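Local coordinates for protein translation initiation factor eIF2B subunit gamma (Schizosaccharomyces pombe, PDB 5B04) that serves as a component of the eIF2B complex, which catalyses the exchange of GDP for GTP on the gamma subunit of initiation factor eIF2, at residues Ile67-Met72 against Met361-Thr366; Asn373-Ile378 against Val390-Ile395; Ile379-Val384 against Leu396-Val401. The protein carries 3 engineered substitutions. All blocks are in the same frame, centred on the assembly; numbering follows the deposited sequence.

Interaction 1: residues Ile67-Met72 against Met361-Thr366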
# COMPACT_ATOMS: atom_id res chain seq x y z
N ILE E 67 -32.18 -5.97 64.47
CA ILE E 67 -30.77 -5.67 64.32
C ILE E 67 -30.61 -4.14 64.36
O ILE E 67 -30.24 -3.59 65.39
CB ILE E 67 -30.15 -6.28 63.03
CG1 ILE E 67 -29.74 -7.74 63.26
CG2 ILE E 67 -28.87 -5.56 62.63
CD1 ILE E 67 -30.86 -8.68 63.65
N GLY E 68 -30.95 -3.46 63.27
CA GLY E 68 -30.83 -2.02 63.25
C GLY E 68 -32.19 -1.36 63.34
O GLY E 68 -32.60 -0.64 62.43
N ASN E 69 -32.87 -1.61 64.46
CA ASN E 69 -34.27 -1.23 64.63
C ASN E 69 -35.14 -1.82 63.53
O ASN E 69 -36.20 -1.29 63.20
CB ASN E 69 -34.42 0.29 64.68
CG ASN E 69 -34.11 0.86 66.05
OD1 ASN E 69 -34.21 0.16 67.06
ND2 ASN E 69 -33.73 2.13 66.10
N LYS E 70 -34.67 -2.93 62.97
CA LYS E 70 -35.42 -3.72 62.00
C LYS E 70 -35.24 -5.19 62.34
O LYS E 70 -34.12 -5.62 62.63
CB LYS E 70 -34.95 -3.44 60.57
CG LYS E 70 -35.25 -2.04 60.07
CD LYS E 70 -34.73 -1.85 58.66
CE LYS E 70 -35.00 -0.45 58.14
NZ LYS E 70 -34.41 -0.23 56.79
N PRO E 71 -36.33 -5.96 62.32
CA PRO E 71 -36.29 -7.40 62.63
C PRO E 71 -35.25 -8.14 61.80
O PRO E 71 -34.94 -7.73 60.68
CB PRO E 71 -37.71 -7.86 62.28
CG PRO E 71 -38.55 -6.65 62.49
CD PRO E 71 -37.70 -5.50 62.04
N MET E 72 -34.72 -9.23 62.36
CA MET E 72 -33.66 -10.00 61.73
C MET E 72 -34.05 -10.49 60.33
O MET E 72 -33.21 -10.52 59.42
CB MET E 72 -33.30 -11.19 62.61
CG MET E 72 -31.99 -11.87 62.26
SD MET E 72 -31.62 -13.22 63.40
CE MET E 72 -31.48 -12.33 64.94
N MET E 361 -29.11 4.86 67.22
CA MET E 361 -30.46 4.74 66.75
C MET E 361 -31.46 4.49 67.85
O MET E 361 -31.26 3.65 68.70
CB MET E 361 -30.57 3.63 65.74
CG MET E 361 -29.32 3.37 64.94
SD MET E 361 -29.61 2.03 63.81
CE MET E 361 -30.20 2.96 62.43
N VAL E 362 -32.53 5.26 67.81
CA VAL E 362 -33.62 5.11 68.74
C VAL E 362 -34.89 5.12 67.93
O VAL E 362 -35.04 5.92 67.03
CB VAL E 362 -33.64 6.31 69.65
CG1 VAL E 362 -33.60 7.57 68.81
CG2 VAL E 362 -34.86 6.29 70.53
N ASN E 363 -35.82 4.23 68.24
CA ASN E 363 -37.01 4.09 67.41
C ASN E 363 -38.18 4.97 67.76
O ASN E 363 -38.04 5.91 68.50
CB ASN E 363 -37.47 2.65 67.29
CG ASN E 363 -37.85 2.30 65.88
OD1 ASN E 363 -37.86 3.14 65.00
ND2 ASN E 363 -38.15 1.04 65.66
N GLU E 364 -39.32 4.66 67.15
CA GLU E 364 -40.55 5.40 67.33
C GLU E 364 -41.30 5.23 68.64
O GLU E 364 -41.18 4.22 69.32
CB GLU E 364 -41.49 5.09 66.19
CG GLU E 364 -40.83 5.17 64.83
CD GLU E 364 -41.64 4.50 63.76
OE1 GLU E 364 -42.83 4.22 64.00
OE2 GLU E 364 -41.09 4.24 62.67
N GLY E 365 -42.08 6.24 68.96
CA GLY E 365 -42.92 6.31 70.15
C GLY E 365 -42.13 6.28 71.45
O GLY E 365 -42.68 6.48 72.53
N THR E 366 -40.82 6.04 71.33
CA THR E 366 -39.94 5.92 72.48
C THR E 366 -39.60 7.27 73.10
O THR E 366 -38.83 8.04 72.55
CB THR E 366 -38.62 5.21 72.10
OG1 THR E 366 -38.89 3.84 71.80
CG2 THR E 366 -37.62 5.29 73.25
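N69 and N363 lay their side-chain amides flat against one another. The two planes are only 8° apart, N69 CG lies 4.0 Å from N363 CG, and the side chains run past each other in opposite directions, each from its own loop. N69 has CG anti to its carbonyl carbon (chi1 -82°), which carries the amide over N363 and on to M361, two residues earlier. There the end of N69 meets the CB of M361, the two side chains again running past each other in opposite directions. The contact, a small one of 203 Å², joins two domains of the chain: 67-72 belongs to the nucleotidyltransferase-like domain, in the loop leading to helix 74-82, whereas 361-366 is a turn of the left-handed beta-helix. M361 bends at chi3 (90°) beside the loop, its SD 4.2 Å from G68 O; the same side chain also touches I378 and E342. V362, next along, points its CB away from the 67-72 loop and packs on I379. Within the loop, I67 N donates to K70 O at 2.7 Å, closing the turn from which N69 projects.

Interaction 2: residues Asn373-Ile378 against Val390-Ile395; sequences NIKKSI and VVSNSI
S377 OG accepts the backbone N-H of S394 at 2.8 Å, nearly straight at 162°, so a serine hydroxyl ties the corner of one coil to the next. Main-chain bonds flank it: K375 N donates to V391 O at 2.8 Å, V391 N to N373 O at 3.0 Å, and past the corner I378 N to S394 O at 3.0 Å. The S377 OG torsion (chi1 -73°, anti to the carbonyl carbon) sets the oxygen towards the backbone at S394. That serine repeats the device: its OG bonds to C411 N of the following coil and to S392 O. This is the parallel stacking of a left-handed beta-helix, with residues 17 apart in register and strands 373-375 and 390-392 only 3° from parallel. K376 and N393 turn the corner with positive phi, their side chains lying side by side. On the face of I374 and V391, both buried, I374 CG2 rests 3.9 Å from V391 CB. The opposite face carries K375, whose chain folds at chi2 and chi3 to bring NZ into a weak bond with S392 OG. Farther on, the CG2 methyls of I378 and I395 lie 4.3 Å apart, and both residues pack on I336 of helix 332-338.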
# COMPACT_ATOMS: atom_id res chain seq x y z
N ASN E 373 -28.33 10.21 79.45
CA ASN E 373 -27.50 10.22 78.27
C ASN E 373 -27.53 8.86 77.63
O ASN E 373 -27.38 7.85 78.29
CB ASN E 373 -26.05 10.67 78.38
CG ASN E 373 -25.86 11.84 79.29
OD1 ASN E 373 -25.76 12.98 78.84
ND2 ASN E 373 -25.77 11.58 80.57
N ILE E 374 -27.71 8.85 76.32
CA ILE E 374 -27.65 7.64 75.51
C ILE E 374 -26.50 7.74 74.51
O ILE E 374 -26.55 8.48 73.53
CB ILE E 374 -28.98 7.37 74.76
CG1 ILE E 374 -29.58 8.67 74.24
CG2 ILE E 374 -29.97 6.68 75.67
CD1 ILE E 374 -30.74 8.47 73.28
N LYS E 375 -25.44 6.98 74.79
CA LYS E 375 -24.22 7.01 73.99
C LYS E 375 -23.96 5.67 73.32
O LYS E 375 -23.86 4.65 74.01
CB LYS E 375 -23.03 7.40 74.87
CG LYS E 375 -21.69 7.36 74.16
CD LYS E 375 -20.65 6.62 75.00
CE LYS E 375 -20.64 7.11 76.44
NZ LYS E 375 -19.66 6.37 77.27
N LYS E 376 -23.86 5.67 72.00
CA LYS E 376 -23.54 4.47 71.23
C LYS E 376 -24.49 3.31 71.54
O LYS E 376 -24.06 2.26 72.01
CB LYS E 376 -22.10 4.03 71.51
CG LYS E 376 -21.03 5.01 71.05
CD LYS E 376 -19.68 4.67 71.65
CE LYS E 376 -18.57 5.50 71.02
NZ LYS E 376 -17.35 5.56 71.89
N SER E 377 -25.78 3.49 71.27
CA SER E 377 -26.76 2.46 71.62
C SER E 377 -28.01 2.46 70.74
O SER E 377 -28.54 3.51 70.38
CB SER E 377 -27.18 2.61 73.08
OG SER E 377 -26.13 2.20 73.95
N ILE E 378 -28.49 1.26 70.42
CA ILE E 378 -29.69 1.11 69.60
C ILE E 378 -30.92 0.88 70.49
O ILE E 378 -30.94 -0.05 71.30
CB ILE E 378 -29.55 -0.05 68.59
CG1 ILE E 378 -28.67 0.36 67.41
CG2 ILE E 378 -30.92 -0.48 68.07
CD1 ILE E 378 -27.18 0.39 67.70
N VAL E 390 -27.75 6.43 82.22
CA VAL E 390 -26.81 6.34 81.11
C VAL E 390 -26.88 4.99 80.41
O VAL E 390 -26.87 3.94 81.05
CB VAL E 390 -25.39 6.56 81.67
CG1 VAL E 390 -24.34 6.19 80.63
CG2 VAL E 390 -25.22 8.00 82.12
N VAL E 391 -26.97 5.02 79.08
CA VAL E 391 -26.98 3.81 78.27
C VAL E 391 -25.82 3.83 77.27
O VAL E 391 -25.80 4.65 76.35
CB VAL E 391 -28.30 3.65 77.50
CG1 VAL E 391 -28.34 2.31 76.78
CG2 VAL E 391 -29.49 3.76 78.44
N SER E 392 -24.86 2.92 77.45
CA SER E 392 -23.67 2.89 76.60
C SER E 392 -23.39 1.51 76.01
O SER E 392 -23.50 0.50 76.71
CB SER E 392 -22.45 3.38 77.39
OG SER E 392 -21.34 3.57 76.54
N ASN E 393 -23.02 1.49 74.73
CA ASN E 393 -22.75 0.26 73.98
C ASN E 393 -23.83 -0.80 74.16
O ASN E 393 -23.53 -1.99 74.19
CB ASN E 393 -21.39 -0.31 74.38
CG ASN E 393 -20.27 0.20 73.50
OD1 ASN E 393 -20.51 0.85 72.49
ND2 ASN E 393 -19.03 -0.11 73.88
N SER E 394 -25.07 -0.36 74.27
CA SER E 394 -26.17 -1.27 74.55
C SER E 394 -27.17 -1.35 73.41
O SER E 394 -27.17 -0.53 72.50
CB SER E 394 -26.88 -0.86 75.84
OG SER E 394 -26.04 -1.05 76.96
N ILE E 395 -28.02 -2.36 73.44
CA ILE E 395 -29.08 -2.46 72.48
C ILE E 395 -30.39 -2.64 73.20
O ILE E 395 -30.52 -3.50 74.04
CB ILE E 395 -28.86 -3.66 71.59
CG1 ILE E 395 -27.58 -3.49 70.80
CG2 ILE E 395 -30.00 -3.80 70.62
CD1 ILE E 395 -26.85 -4.79 70.64

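Interaction 3: residues Ile379-Val384 against Leu396-Val401; sequences IGKNCV and LMDNIV
Two successive coils of the left-handed beta-helix are stacked here through their turns, 379-384 lying on 396-401 between the short strand pairs that bracket them. Parallel bridges mark both ends, I379 with L396 and V384 with V401, and the chain between swings through a corner where N382 and N399 each adopt positive phi. At the first bridge the two side chains lie side by side and point the same way, I379 CG1 3.8 Å from L396 CD1, and both also touch I385. At the second, V384 and V401 hold the same rotamer, each with CG1 anti to the backbone N, and V384 CB sits 3.6 Å from V401 CG1. V384 N donates to I400 O at 2.9 Å. Over the corner the side chains of N382 and N399 lie side by side, the amide of N382 against N399 CB, with the amide planes 64° apart. K381 and D398 run out beside the turn with NZ and OD1 5.0 Å apart, not in contact; a weak attraction is possible at most. The C383 thiol is buried at the corner. Its SG touches I400 CG1 at 3.6 Å and accepts the backbone N-H of I400 at 3.2 Å, almost straight at 174°, while C383 N is itself bonded to T366 OG1 in the preceding coil.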
# COMPACT_ATOMS: atom_id res chain seq x y z
N ILE E 379 -31.93 1.73 70.33
CA ILE E 379 -33.13 1.65 71.16
C ILE E 379 -34.37 1.32 70.32
O ILE E 379 -34.60 1.93 69.28
CB ILE E 379 -33.37 2.96 71.92
CG1 ILE E 379 -32.12 3.34 72.72
CG2 ILE E 379 -34.58 2.84 72.84
CD1 ILE E 379 -32.30 4.55 73.61
N GLY E 380 -35.15 0.35 70.79
CA GLY E 380 -36.32 -0.12 70.07
C GLY E 380 -37.49 0.85 70.04
O GLY E 380 -37.31 2.06 70.20
N LYS E 381 -38.68 0.31 69.84
CA LYS E 381 -39.87 1.13 69.62
C LYS E 381 -40.68 1.34 70.90
O LYS E 381 -40.75 0.46 71.75
CB LYS E 381 -40.75 0.48 68.54
CG LYS E 381 -41.37 1.47 67.57
CD LYS E 381 -41.87 0.80 66.30
CE LYS E 381 -42.34 -0.62 66.54
NZ LYS E 381 -42.54 -1.35 65.26
N ASN E 382 -41.31 2.51 70.99
CA ASN E 382 -42.05 3.00 72.17
C ASN E 382 -41.51 2.53 73.53
O ASN E 382 -42.20 1.87 74.30
CB ASN E 382 -43.54 2.64 72.04
CG ASN E 382 -43.81 1.15 71.99
OD1 ASN E 382 -44.27 0.57 72.98
ND2 ASN E 382 -43.57 0.53 70.85
N CYS E 383 -40.26 2.91 73.81
CA CYS E 383 -39.62 2.62 75.09
C CYS E 383 -39.70 3.83 76.02
O CYS E 383 -39.99 4.94 75.60
CB CYS E 383 -38.16 2.22 74.87
SG CYS E 383 -37.94 0.65 74.01
N VAL E 384 -39.43 3.60 77.31
CA VAL E 384 -39.43 4.68 78.29
C VAL E 384 -38.13 4.72 79.08
O VAL E 384 -37.77 3.76 79.76
CB VAL E 384 -40.60 4.54 79.28
CG1 VAL E 384 -40.50 5.60 80.37
CG2 VAL E 384 -41.93 4.64 78.55
N LEU E 396 -31.38 -1.85 72.84
CA LEU E 396 -32.68 -1.97 73.46
C LEU E 396 -33.75 -2.26 72.46
O LEU E 396 -33.93 -1.53 71.51
CB LEU E 396 -33.02 -0.69 74.19
CG LEU E 396 -32.05 -0.26 75.26
CD1 LEU E 396 -32.51 1.07 75.79
CD2 LEU E 396 -32.03 -1.29 76.36
N MET E 397 -34.52 -3.29 72.73
CA MET E 397 -35.54 -3.74 71.84
C MET E 397 -36.80 -2.94 72.05
O MET E 397 -36.76 -1.88 72.63
CB MET E 397 -35.80 -5.20 72.08
CG MET E 397 -34.54 -5.98 72.28
SD MET E 397 -34.58 -7.41 71.22
CE MET E 397 -33.65 -8.58 72.18
N ASP E 398 -37.90 -3.41 71.48
CA ASP E 398 -39.15 -2.68 71.54
C ASP E 398 -39.73 -2.57 72.93
O ASP E 398 -39.64 -3.49 73.73
CB ASP E 398 -40.17 -3.37 70.66
CG ASP E 398 -39.59 -3.85 69.39
OD1 ASP E 398 -39.19 -2.99 68.59
OD2 ASP E 398 -39.53 -5.07 69.19
N ASN E 399 -40.34 -1.43 73.20
CA ASN E 399 -41.23 -1.26 74.34
C ASN E 399 -40.71 -1.74 75.67
O ASN E 399 -41.32 -2.55 76.36
CB ASN E 399 -42.66 -1.75 74.05
CG ASN E 399 -42.73 -3.21 73.78
OD1 ASN E 399 -42.04 -4.01 74.39
ND2 ASN E 399 -43.59 -3.59 72.85
N ILE E 400 -39.53 -1.26 76.02
CA ILE E 400 -38.97 -1.49 77.35
C ILE E 400 -38.84 -0.18 78.13
O ILE E 400 -38.46 0.85 77.59
CB ILE E 400 -37.60 -2.21 77.27
CG1 ILE E 400 -36.51 -1.30 76.70
CG2 ILE E 400 -37.71 -3.48 76.46
CD1 ILE E 400 -35.14 -1.93 76.70
N VAL E 401 -39.18 -0.24 79.41
CA VAL E 401 -39.18 0.95 80.26
C VAL E 401 -37.98 0.96 81.21
O VAL E 401 -37.97 0.25 82.21
CB VAL E 401 -40.48 1.06 81.07
CG1 VAL E 401 -40.43 2.24 82.03
CG2 VAL E 401 -41.68 1.16 80.14

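In the fold
Interactions 2 and 3 are consecutive sections of the same two coils: 373-378 runs into 379-384 and 390-395 into 396-401, so their segments alternate along the chain, with centres about 12 Å apart. They touch, among other places, at I374 CG2 and I379 CD1, 3.8 Å apart. Of interaction 1, segment 361-366 belongs to the coil before and joins 379-384 through T366; the centres of interactions 1 and 3 are about 8 Å apart. Interaction 2 is centred about 13 Å from interaction 1, linked by I378, whose CG1 is 3.9 Å from M361 CG. Interaction 1 thus brings the nucleotidyltransferase-like domain onto the flank of the stacked coils, where M397 also touches L54 and P66.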